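Local coordinates for VWFA domain-containing protein (Alicyclobacillus acidocaldarius subsp. acidocaldarius, PDB 3RAG) that is of unknown function but has a von Willebrand factor type A-like alpha/beta fold and holds a sodium ion in the crystal, at residues M4-Q12 with T87-V98; H35-I46 with I63-V74. All blocks are in the same frame, centred on the assembly; numbering follows the deposited sequence.

Overall arrangement
Both contacts lie in one von Willebrand factor A-like alpha/beta unit and are largely buried, but they join its elements differently. Contact 2 is sheet-building: the parallel strands 40-46 and 71-74 share backbone hydrogen bonds at the edge of the sheet, and the end of helix 58-66 folds back beside them. Contact 1 is layer packing, with helix 79-106 laid over strand 10-17 through apolar side chains and two bridging waters. Strands 10-17 and 40-46 are neighbours, joined where Arg11 O meets Val40 N, so the two contacts share a sheet. Helix 79-106 follows strand 71-74 in the chain, and its Thr90 lies against Asn42 and Met70 of contact 2.

Contact 1: M4-Q12 with T87-V98; sequences MTREATIRQ and THQTMQMTLQQV
This is a helix-on-sheet contact of the von Willebrand factor A-like alpha/beta fold: helix 79-106 lies across the start of the inner strand 10-17 and the turn leading into it. The axes of strand 10-12 and helix 87-98 approach to 9.7 Å, with an angle of 135° between their N-to-C directions. Ile10 supplies the apolar centre. Its CG1 branch, set beside the backbone N (chi1 -67°), reaches the helix, where CD1 meets Thr94 CG2 tip to tip at 3.8 Å and also touches Leu95 CG. Further back on the same branch, Ile10 CG1 rests on CG of selenomethionine Met91, also at 3.8 Å. Toward the N-terminus, Ala8 CB packs on Leu95 CD2, and the bent chain of selenomethionine Met4 slides past Val98, CE against CG1.

The other end is polar. Gln12 runs its extended chain to the helix, OE1 against Thr87 CG2 and NE2 beside Thr90 OG1; the Thr90 hydroxyl is hydrogen-bonded to Met86 O, and Thr87 OG1 to Ala83 O. Water serves both ends of the buried amide: one molecule donates to Gln12 OE1 (2.7 Å) and to Thr87 OG1, while another accepts from Gln12 NE2 at 3.0 Å and is hydrogen-bonded to Thr94 OG1 at 2.9 Å.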
loop_
_atom_site.group_PDB
_atom_site.type_symbol
_atom_site.label_atom_id
_atom_site.label_comp_id
_atom_site.label_asym_id
_atom_site.label_seq_id
_atom_site.Cartn_x
_atom_site.Cartn_y
_atom_site.Cartn_z
HETATM N N MSE A 4 15.881 -14.014 -9.454
HETATM C CA MSE A 4 14.828 -13.124 -9.913
HETATM C C MSE A 4 13.778 -12.896 -8.818
HETATM O O MSE A 4 13.163 -11.836 -8.746
HETATM C CB MSE A 4 14.208 -13.649 -11.197
HETATM C CG MSE A 4 12.953 -14.440 -11.009
HETATM SE SE MSE A 4 11.912 -14.009 -12.392
HETATM C CE MSE A 4 12.367 -12.277 -12.522
ATOM N N THR A 5 13.601 -13.892 -7.957
ATOM C CA THR A 5 12.708 -13.771 -6.811
ATOM C C THR A 5 13.286 -12.782 -5.804
ATOM O O THR A 5 12.576 -11.932 -5.242
ATOM C CB THR A 5 12.519 -15.145 -6.143
ATOM O OG1 THR A 5 11.968 -16.061 -7.102
ATOM C CG2 THR A 5 11.599 -15.039 -4.921
ATOM N N ARG A 6 14.591 -12.890 -5.578
ATOM C CA ARG A 6 15.261 -12.018 -4.622
ATOM C C ARG A 6 15.251 -10.584 -5.133
ATOM O O ARG A 6 15.169 -9.637 -4.356
ATOM C CB ARG A 6 16.696 -12.507 -4.347
ATOM C CG ARG A 6 16.763 -13.870 -3.650
ATOM C CD ARG A 6 18.159 -14.164 -3.086
ATOM N NE ARG A 6 18.194 -15.389 -2.279
ATOM C CZ ARG A 6 19.169 -15.708 -1.425
ATOM N NH1 ARG A 6 20.203 -14.892 -1.247
ATOM N NH2 ARG A 6 19.110 -16.845 -0.739
ATOM N N GLU A 7 15.294 -10.427 -6.445
ATOM C CA GLU A 7 15.366 -9.102 -7.041
ATOM C C GLU A 7 13.993 -8.443 -7.187
ATOM O O GLU A 7 13.900 -7.227 -7.304
ATOM C CB GLU A 7 16.056 -9.195 -8.403
ATOM C CG GLU A 7 16.527 -7.875 -8.992
ATOM C CD GLU A 7 17.493 -8.077 -10.161
ATOM O OE1 GLU A 7 17.957 -9.225 -10.359
ATOM O OE2 GLU A 7 17.791 -7.095 -10.881
ATOM N N ALA A 8 12.930 -9.243 -7.197
ATOM C CA ALA A 8 11.609 -8.719 -7.537
ATOM C C ALA A 8 10.812 -8.271 -6.301
ATOM O O ALA A 8 9.586 -8.356 -6.288
ATOM C CB ALA A 8 10.808 -9.736 -8.376
ATOM N N THR A 9 11.516 -7.784 -5.284
ATOM C CA THR A 9 10.862 -7.308 -4.049
ATOM C C THR A 9 9.740 -6.324 -4.360
ATOM O O THR A 9 9.912 -5.417 -5.174
ATOM C CB THR A 9 11.882 -6.651 -3.097
ATOM O OG1 THR A 9 12.824 -7.648 -2.696
ATOM C CG2 THR A 9 11.192 -6.055 -1.852
ATOM N N ILE A 10 8.585 -6.515 -3.721
ATOM C CA ILE A 10 7.428 -5.657 -3.975
ATOM C C ILE A 10 7.400 -4.559 -2.900
ATOM O O ILE A 10 7.651 -4.834 -1.736
ATOM C CB ILE A 10 6.130 -6.477 -3.951
ATOM C CG1 ILE A 10 6.106 -7.457 -5.135
ATOM C CG2 ILE A 10 4.900 -5.558 -4.008
ATOM C CD1 ILE A 10 5.828 -6.802 -6.505
ATOM N N ARG A 11 7.132 -3.321 -3.316
ATOM C CA ARG A 11 7.117 -2.179 -2.405
ATOM C C ARG A 11 5.828 -1.388 -2.594
ATOM O O ARG A 11 5.564 -0.882 -3.684
ATOM C CB ARG A 11 8.309 -1.277 -2.699
ATOM C CG ARG A 11 9.637 -1.969 -2.445
ATOM C CD ARG A 11 10.825 -1.066 -2.771
ATOM N NE ARG A 11 12.070 -1.754 -2.435
ATOM C CZ ARG A 11 12.751 -2.496 -3.298
ATOM N NH1 ARG A 11 12.317 -2.606 -4.541
ATOM N NH2 ARG A 11 13.863 -3.116 -2.927
ATOM N N GLN A 12 5.022 -1.288 -1.545
ATOM C CA GLN A 12 3.716 -0.674 -1.695
ATOM C C GLN A 12 3.428 0.243 -0.538
ATOM O O GLN A 12 3.886 0.012 0.577
ATOM C CB GLN A 12 2.609 -1.734 -1.769
ATOM C CG GLN A 12 2.614 -2.517 -3.099
ATOM C CD GLN A 12 1.410 -3.437 -3.228
ATOM O OE1 GLN A 12 0.539 -3.474 -2.349
ATOM N NE2 GLN A 12 1.359 -4.187 -4.325
ATOM N N THR A 87 -3.954 -5.483 -2.577
ATOM C CA THR A 87 -2.522 -5.738 -2.382
ATOM C C THR A 87 -2.126 -6.894 -3.295
ATOM O O THR A 87 -1.160 -6.802 -4.057
ATOM C CB THR A 87 -2.202 -6.053 -0.911
ATOM O OG1 THR A 87 -2.549 -4.918 -0.114
ATOM C CG2 THR A 87 -0.702 -6.347 -0.703
ATOM N N HIS A 88 -2.901 -7.973 -3.251
ATOM C CA HIS A 88 -2.622 -9.101 -4.153
ATOM C C HIS A 88 -2.767 -8.782 -5.645
ATOM O O HIS A 88 -1.912 -9.166 -6.463
ATOM C CB HIS A 88 -3.435 -10.338 -3.746
ATOM C CG HIS A 88 -2.904 -11.014 -2.518
ATOM N ND1 HIS A 88 -1.715 -11.715 -2.510
ATOM C CD2 HIS A 88 -3.385 -11.079 -1.253
ATOM C CE1 HIS A 88 -1.491 -12.189 -1.297
ATOM N NE2 HIS A 88 -2.491 -11.819 -0.516
ATOM N N GLN A 89 -3.824 -8.067 -6.024
ATOM C CA GLN A 89 -4.009 -7.793 -7.432
ATOM C C GLN A 89 -2.923 -6.872 -8.001
ATOM O O GLN A 89 -2.441 -7.099 -9.103
ATOM C CB GLN A 89 -5.428 -7.274 -7.695
ATOM C CG GLN A 89 -5.767 -7.046 -9.122
ATOM C CD GLN A 89 -7.250 -6.739 -9.300
ATOM O OE1 GLN A 89 -8.071 -7.069 -8.434
ATOM N NE2 GLN A 89 -7.596 -6.101 -10.418
ATOM N N THR A 90 -2.526 -5.835 -7.260
ATOM C CA THR A 90 -1.457 -4.960 -7.748
ATOM C C THR A 90 -0.077 -5.657 -7.708
ATOM O O THR A 90 0.737 -5.448 -8.610
ATOM C CB THR A 90 -1.405 -3.571 -6.984
ATOM O OG1 THR A 90 -1.260 -3.791 -5.569
ATOM C CG2 THR A 90 -2.680 -2.749 -7.245
HETATM N N MSE A 91 0.175 -6.491 -6.694
HETATM C CA MSE A 91 1.408 -7.308 -6.660
HETATM C C MSE A 91 1.450 -8.210 -7.900
HETATM O O MSE A 91 2.462 -8.297 -8.607
HETATM C CB MSE A 91 1.516 -8.130 -5.341
HETATM C CG MSE A 91 2.714 -9.137 -5.243
HETATM SE SE MSE A 91 3.229 -9.594 -3.533
HETATM C CE MSE A 91 1.749 -8.962 -2.721
ATOM N N GLN A 92 0.324 -8.830 -8.204
ATOM C CA GLN A 92 0.253 -9.690 -9.388
ATOM C C GLN A 92 0.555 -8.918 -10.675
ATOM O O GLN A 92 1.349 -9.366 -11.489
ATOM C CB GLN A 92 -1.100 -10.383 -9.500
ATOM C CG GLN A 92 -1.171 -11.293 -10.731
ATOM C CD GLN A 92 -2.516 -11.965 -10.918
ATOM O OE1 GLN A 92 -3.550 -11.474 -10.458
ATOM N NE2 GLN A 92 -2.510 -13.100 -11.605
HETATM N N MSE A 93 -0.070 -7.754 -10.861
HETATM C CA MSE A 93 0.207 -6.951 -12.049
HETATM C C MSE A 93 1.671 -6.513 -12.165
HETATM O O MSE A 93 2.262 -6.547 -13.255
HETATM C CB MSE A 93 -0.756 -5.742 -12.132
HETATM C CG MSE A 93 -2.180 -6.159 -12.534
HETATM SE SE MSE A 93 -3.410 -4.816 -12.641
HETATM C CE MSE A 93 -3.612 -4.361 -10.935
ATOM N N THR A 94 2.259 -6.095 -11.046
ATOM C CA THR A 94 3.644 -5.664 -11.054
ATOM C C THR A 94 4.561 -6.836 -11.440
ATOM O O THR A 94 5.484 -6.691 -12.247
ATOM C CB THR A 94 4.052 -5.106 -9.675
ATOM O OG1 THR A 94 3.283 -3.912 -9.408
ATOM C CG2 THR A 94 5.531 -4.762 -9.648
ATOM N N LEU A 95 4.303 -7.997 -10.853
ATOM C CA LEU A 95 5.141 -9.168 -11.132
ATOM C C LEU A 95 4.976 -9.675 -12.571
ATOM O O LEU A 95 5.931 -10.185 -13.181
ATOM C CB LEU A 95 4.860 -10.276 -10.109
ATOM C CG LEU A 95 5.322 -9.906 -8.698
ATOM C CD1 LEU A 95 4.787 -10.939 -7.723
ATOM C CD2 LEU A 95 6.859 -9.830 -8.632
ATOM N N GLN A 96 3.771 -9.542 -13.121
ATOM C CA GLN A 96 3.556 -9.899 -14.518
ATOM C C GLN A 96 4.423 -9.023 -15.409
ATOM O O GLN A 96 4.994 -9.493 -16.390
ATOM C CB GLN A 96 2.079 -9.775 -14.914
ATOM C CG GLN A 96 1.202 -10.844 -14.284
ATOM C CD GLN A 96 -0.287 -10.641 -14.530
ATOM O OE1 GLN A 96 -1.045 -11.605 -14.548
ATOM N NE2 GLN A 96 -0.714 -9.389 -14.694
ATOM N N GLN A 97 4.531 -7.748 -15.056
ATOM C CA GLN A 97 5.351 -6.821 -15.825
ATOM C C GLN A 97 6.813 -7.197 -15.696
ATOM O O GLN A 97 7.552 -7.161 -16.673
ATOM C CB GLN A 97 5.140 -5.363 -15.359
ATOM C CG GLN A 97 3.679 -4.901 -15.369
ATOM C CD GLN A 97 3.437 -3.566 -14.616
ATOM O OE1 GLN A 97 4.109 -3.241 -13.618
ATOM N NE2 GLN A 97 2.460 -2.800 -15.098
ATOM N N VAL A 98 7.242 -7.532 -14.481
ATOM C CA VAL A 98 8.622 -7.945 -14.258
ATOM C C VAL A 98 8.976 -9.161 -15.109
ATOM O O VAL A 98 10.036 -9.211 -15.751
ATOM C CB VAL A 98 8.894 -8.265 -12.764
ATOM C CG1 VAL A 98 10.239 -8.965 -12.594
ATOM C CG2 VAL A 98 8.836 -6.980 -11.931
HETATM O O HOH W 1 -1.396 -2.299 -0.883
HETATM O O HOH W 2 3.298 -3.742 -6.563
#

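Contact 2: H35-I46 with I63-V74; sequences HRHGIVVNVIGI and IADAGGGMCRIV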
loop_
_atom_site.group_PDB
_atom_site.type_symbol
_atom_site.label_atom_id
_atom_site.label_comp_id
_atom_site.label_asym_id
_atom_site.label_seq_id
_atom_site.Cartn_x
_atom_site.Cartn_y
_atom_site.Cartn_z
ATOM N N HIS A 35 6.336 6.441 -7.145
ATOM C CA HIS A 35 6.262 5.496 -8.255
ATOM C C HIS A 35 7.521 5.481 -9.122
ATOM O O HIS A 35 7.837 4.456 -9.720
ATOM C CB HIS A 35 5.005 5.740 -9.097
ATOM C CG HIS A 35 4.663 4.600 -10.015
ATOM N ND1 HIS A 35 4.486 3.312 -9.561
ATOM C CD2 HIS A 35 4.481 4.559 -11.357
ATOM C CE1 HIS A 35 4.194 2.522 -10.584
ATOM N NE2 HIS A 35 4.185 3.254 -11.682
ATOM N N ARG A 36 8.250 6.592 -9.183
ATOM C CA ARG A 36 9.507 6.608 -9.933
ATOM C C ARG A 36 10.500 5.601 -9.341
ATOM O O ARG A 36 11.413 5.137 -10.025
ATOM C CB ARG A 36 10.129 8.006 -9.953
ATOM C CG ARG A 36 9.367 9.044 -10.755
ATOM C CD ARG A 36 10.260 10.242 -11.075
ATOM N NE ARG A 36 9.658 11.507 -10.660
ATOM C CZ ARG A 36 9.920 12.128 -9.512
ATOM N NH1 ARG A 36 10.788 11.610 -8.649
ATOM N NH2 ARG A 36 9.315 13.276 -9.227
ATOM N N HIS A 37 10.311 5.252 -8.070
ATOM C CA HIS A 37 11.175 4.267 -7.413
ATOM C C HIS A 37 10.628 2.863 -7.508
ATOM O O HIS A 37 11.182 1.939 -6.911
ATOM C CB HIS A 37 11.375 4.611 -5.934
ATOM C CG HIS A 37 12.105 5.894 -5.711
ATOM N ND1 HIS A 37 13.478 5.989 -5.781
ATOM C CD2 HIS A 37 11.654 7.139 -5.436
ATOM C CE1 HIS A 37 13.843 7.238 -5.552
ATOM N NE2 HIS A 37 12.756 7.957 -5.341
ATOM N N GLY A 38 9.533 2.698 -8.242
ATOM C CA GLY A 38 8.908 1.397 -8.364
ATOM C C GLY A 38 7.888 1.082 -7.270
ATOM O O GLY A 38 7.261 0.021 -7.275
ATOM N N ILE A 39 7.681 2.017 -6.358
ATOM C CA ILE A 39 6.676 1.822 -5.305
ATOM C C ILE A 39 5.290 1.975 -5.907
ATOM O O ILE A 39 5.066 2.878 -6.712
ATOM C CB ILE A 39 6.880 2.867 -4.192
ATOM C CG1 ILE A 39 8.257 2.660 -3.558
ATOM C CG2 ILE A 39 5.770 2.786 -3.111
ATOM C CD1 ILE A 39 8.773 3.874 -2.776
ATOM N N VAL A 40 4.352 1.118 -5.513
ATOM C CA VAL A 40 2.979 1.252 -6.001
ATOM C C VAL A 40 2.161 1.822 -4.844
ATOM O O VAL A 40 2.300 1.349 -3.709
ATOM C CB VAL A 40 2.397 -0.118 -6.432
ATOM C CG1 VAL A 40 0.854 -0.048 -6.495
ATOM C CG2 VAL A 40 3.009 -0.552 -7.788
ATOM N N VAL A 41 1.325 2.833 -5.121
ATOM C CA VAL A 41 0.518 3.454 -4.064
ATOM C C VAL A 41 -0.942 3.108 -4.320
ATOM O O VAL A 41 -1.480 3.416 -5.393
ATOM C CB VAL A 41 0.682 4.999 -4.032
ATOM C CG1 VAL A 41 -0.080 5.615 -2.841
ATOM C CG2 VAL A 41 2.165 5.372 -3.959
ATOM N N ASN A 42 -1.560 2.445 -3.343
ATOM C CA ASN A 42 -2.978 2.076 -3.388
ATOM C C ASN A 42 -3.750 2.930 -2.383
ATOM O O ASN A 42 -3.188 3.357 -1.360
ATOM C CB ASN A 42 -3.148 0.606 -2.987
ATOM C CG ASN A 42 -2.566 -0.364 -4.011
ATOM O OD1 ASN A 42 -1.986 -1.415 -3.661
ATOM N ND2 ASN A 42 -2.710 -0.026 -5.253
ATOM N N VAL A 43 -5.012 3.227 -2.673
ATOM C CA VAL A 43 -5.801 4.061 -1.758
ATOM C C VAL A 43 -7.162 3.421 -1.514
ATOM O O VAL A 43 -7.881 3.072 -2.460
ATOM C CB VAL A 43 -6.040 5.468 -2.336
ATOM C CG1 VAL A 43 -6.757 6.362 -1.279
ATOM C CG2 VAL A 43 -4.710 6.104 -2.802
ATOM N N ILE A 44 -7.509 3.294 -0.242
ATOM C CA ILE A 44 -8.871 2.930 0.129
ATOM C C ILE A 44 -9.559 4.153 0.715
ATOM O O ILE A 44 -9.111 4.717 1.729
ATOM C CB ILE A 44 -8.889 1.794 1.171
ATOM C CG1 ILE A 44 -8.359 0.499 0.540
ATOM C CG2 ILE A 44 -10.298 1.617 1.751
ATOM C CD1 ILE A 44 -8.175 -0.675 1.543
ATOM N N GLY A 45 -10.654 4.564 0.078
ATOM C CA GLY A 45 -11.485 5.644 0.610
ATOM C C GLY A 45 -12.638 4.991 1.375
ATOM O O GLY A 45 -13.135 3.945 0.978
ATOM N N ILE A 46 -13.051 5.595 2.479
ATOM C CA ILE A 46 -14.079 4.990 3.317
ATOM C C ILE A 46 -15.413 5.705 3.151
ATOM O O ILE A 46 -15.497 6.932 3.268
ATOM C CB ILE A 46 -13.669 5.027 4.819
ATOM C CG1 ILE A 46 -12.300 4.358 5.036
ATOM C CG2 ILE A 46 -14.743 4.340 5.665
ATOM C CD1 ILE A 46 -11.747 4.571 6.474
ATOM N N ILE A 63 -4.322 10.022 -6.828
ATOM C CA ILE A 63 -3.172 9.465 -6.109
ATOM C C ILE A 63 -2.878 8.064 -6.617
ATOM O O ILE A 63 -1.733 7.716 -6.919
ATOM C CB ILE A 63 -3.429 9.395 -4.574
ATOM C CG1 ILE A 63 -3.421 10.812 -3.978
ATOM C CG2 ILE A 63 -2.393 8.501 -3.863
ATOM C CD1 ILE A 63 -3.940 10.835 -2.503
ATOM N N ALA A 64 -3.909 7.232 -6.709
ATOM C CA ALA A 64 -3.684 5.867 -7.179
ATOM C C ALA A 64 -3.187 5.856 -8.633
ATOM O O ALA A 64 -2.279 5.105 -8.991
ATOM C CB ALA A 64 -4.944 5.034 -7.001
ATOM N N ASP A 65 -3.749 6.727 -9.459
ATOM C CA ASP A 65 -3.316 6.808 -10.847
ATOM C C ASP A 65 -1.834 7.152 -10.918
ATOM O O ASP A 65 -1.047 6.460 -11.573
ATOM C CB ASP A 65 -4.137 7.857 -11.586
ATOM C CG ASP A 65 -3.746 7.970 -13.057
ATOM O OD1 ASP A 65 -3.798 6.942 -13.746
ATOM O OD2 ASP A 65 -3.366 9.076 -13.504
ATOM N N ALA A 66 -1.437 8.213 -10.220
ATOM C CA ALA A 66 -0.040 8.651 -10.257
ATOM C C ALA A 66 0.912 7.674 -9.578
ATOM O O ALA A 66 2.097 7.605 -9.929
ATOM C CB ALA A 66 0.098 10.015 -9.617
ATOM N N GLY A 67 0.411 6.939 -8.585
ATOM C CA GLY A 67 1.237 5.970 -7.883
ATOM C C GLY A 67 1.203 4.577 -8.478
ATOM O O GLY A 67 1.723 3.627 -7.885
ATOM N N GLY A 68 0.577 4.448 -9.652
ATOM C CA GLY A 68 0.549 3.188 -10.372
ATOM C C GLY A 68 -0.258 2.104 -9.680
ATOM O O GLY A 68 -0.039 0.912 -9.922
ATOM N N GLY A 69 -1.205 2.503 -8.831
ATOM C CA GLY A 69 -1.968 1.532 -8.059
ATOM C C GLY A 69 -3.477 1.618 -8.275
ATOM O O GLY A 69 -3.953 2.051 -9.335
HETATM N N MSE A 70 -4.230 1.182 -7.270
HETATM C CA MSE A 70 -5.688 1.069 -7.384
HETATM C C MSE A 70 -6.347 1.938 -6.342
HETATM O O MSE A 70 -5.782 2.148 -5.270
HETATM C CB MSE A 70 -6.124 -0.396 -7.126
HETATM C CG MSE A 70 -5.847 -1.363 -8.267
HETATM SE SE MSE A 70 -6.357 -3.074 -7.882
HETATM C CE MSE A 70 -7.585 -2.843 -6.671
ATOM N N CYS A 71 -7.547 2.420 -6.649
ATOM C CA CYS A 71 -8.377 3.103 -5.662
ATOM C C CYS A 71 -9.693 2.352 -5.540
ATOM O O CYS A 71 -10.344 2.050 -6.558
ATOM C CB CYS A 71 -8.649 4.557 -6.083
ATOM S SG CYS A 71 -9.839 5.399 -5.005
ATOM N N ARG A 72 -10.091 2.050 -4.308
ATOM C CA ARG A 72 -11.413 1.479 -4.070
ATOM C C ARG A 72 -12.054 2.278 -2.939
ATOM O O ARG A 72 -11.357 2.790 -2.071
ATOM C CB ARG A 72 -11.308 -0.005 -3.678
ATOM C CG ARG A 72 -10.858 -0.905 -4.836
ATOM C CD ARG A 72 -11.870 -0.910 -5.984
ATOM N NE ARG A 72 -11.433 -1.806 -7.062
ATOM C CZ ARG A 72 -10.705 -1.437 -8.118
ATOM N NH1 ARG A 72 -10.367 -2.333 -9.044
ATOM N NH2 ARG A 72 -10.317 -0.178 -8.266
ATOM N N ILE A 73 -13.376 2.354 -2.963
ATOM C CA ILE A 73 -14.142 3.158 -2.024
ATOM C C ILE A 73 -15.163 2.231 -1.366
ATOM O O ILE A 73 -15.998 1.657 -2.045
ATOM C CB ILE A 73 -14.811 4.335 -2.755
ATOM C CG1 ILE A 73 -13.722 5.254 -3.345
ATOM C CG2 ILE A 73 -15.719 5.124 -1.795
ATOM C CD1 ILE A 73 -14.255 6.293 -4.352
ATOM N N VAL A 74 -15.067 2.036 -0.050
ATOM C CA VAL A 74 -15.829 0.933 0.554
ATOM C C VAL A 74 -16.355 1.300 1.921
ATOM O O VAL A 74 -15.850 2.212 2.555
ATOM C CB VAL A 74 -14.992 -0.382 0.663
ATOM C CG1 VAL A 74 -14.522 -0.862 -0.728
ATOM C CG2 VAL A 74 -13.778 -0.222 1.597
#
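The His35 imidazole lies with one face over the Gly67-Gly68 turn: Gly67 C and Gly68 CA sit above it, both offset toward the rim, and Gly68 CA makes a CH-pi contact 3.9 Å from the ring centroid, 18° off the normal. At the ring's edge is the Ile39 carbonyl; His35 ND1 donates to Ile39 O in the ring plane (2.9 Å), which fixes the ring's rotation. The anti setting of CG to the backbone N (chi1 -164°) brings the imidazole to that turn. The second flat group, the Arg72 guanidinium, has CE of selenomethionine Met70 over the centre of one face, while Arg72 NH2 donates in plane to Cys71 O at 2.8 Å.

Between these groups runs a parallel ladder pairing the two strands of a beta-alpha-beta unit whose crossover carries helix 58-66. Val43 N bonds to Met70 O at 2.9 Å, and Val43 O accepts from Arg72 N at 3.1 Å; Gly45 repeats the pattern with Arg72 O and Val74 N. Before the ladder, Val41 N reaches Gly67 O, just past helix 58-66, which closes in a Schellman motif with Gly68 at C-prime.

On the face carrying Val43 and Cys71, packing is tight: the Val43 and Ile63 side chains cross at about a right angle, their CG2 methyls 3.5 Å apart, and Val41 CG1 also touches this Ile63 methyl. Ile44 CG2 meets Val74 CG2 at 3.9 Å on the other face.

Strand 10-17 bonds along the far edge of strand 40-46; helix 79-106 covers Ile44 and Val74, whereas helix 58-66 lies against Val43 and Cys71, and helix 214-232 against Ile39 and Ile63.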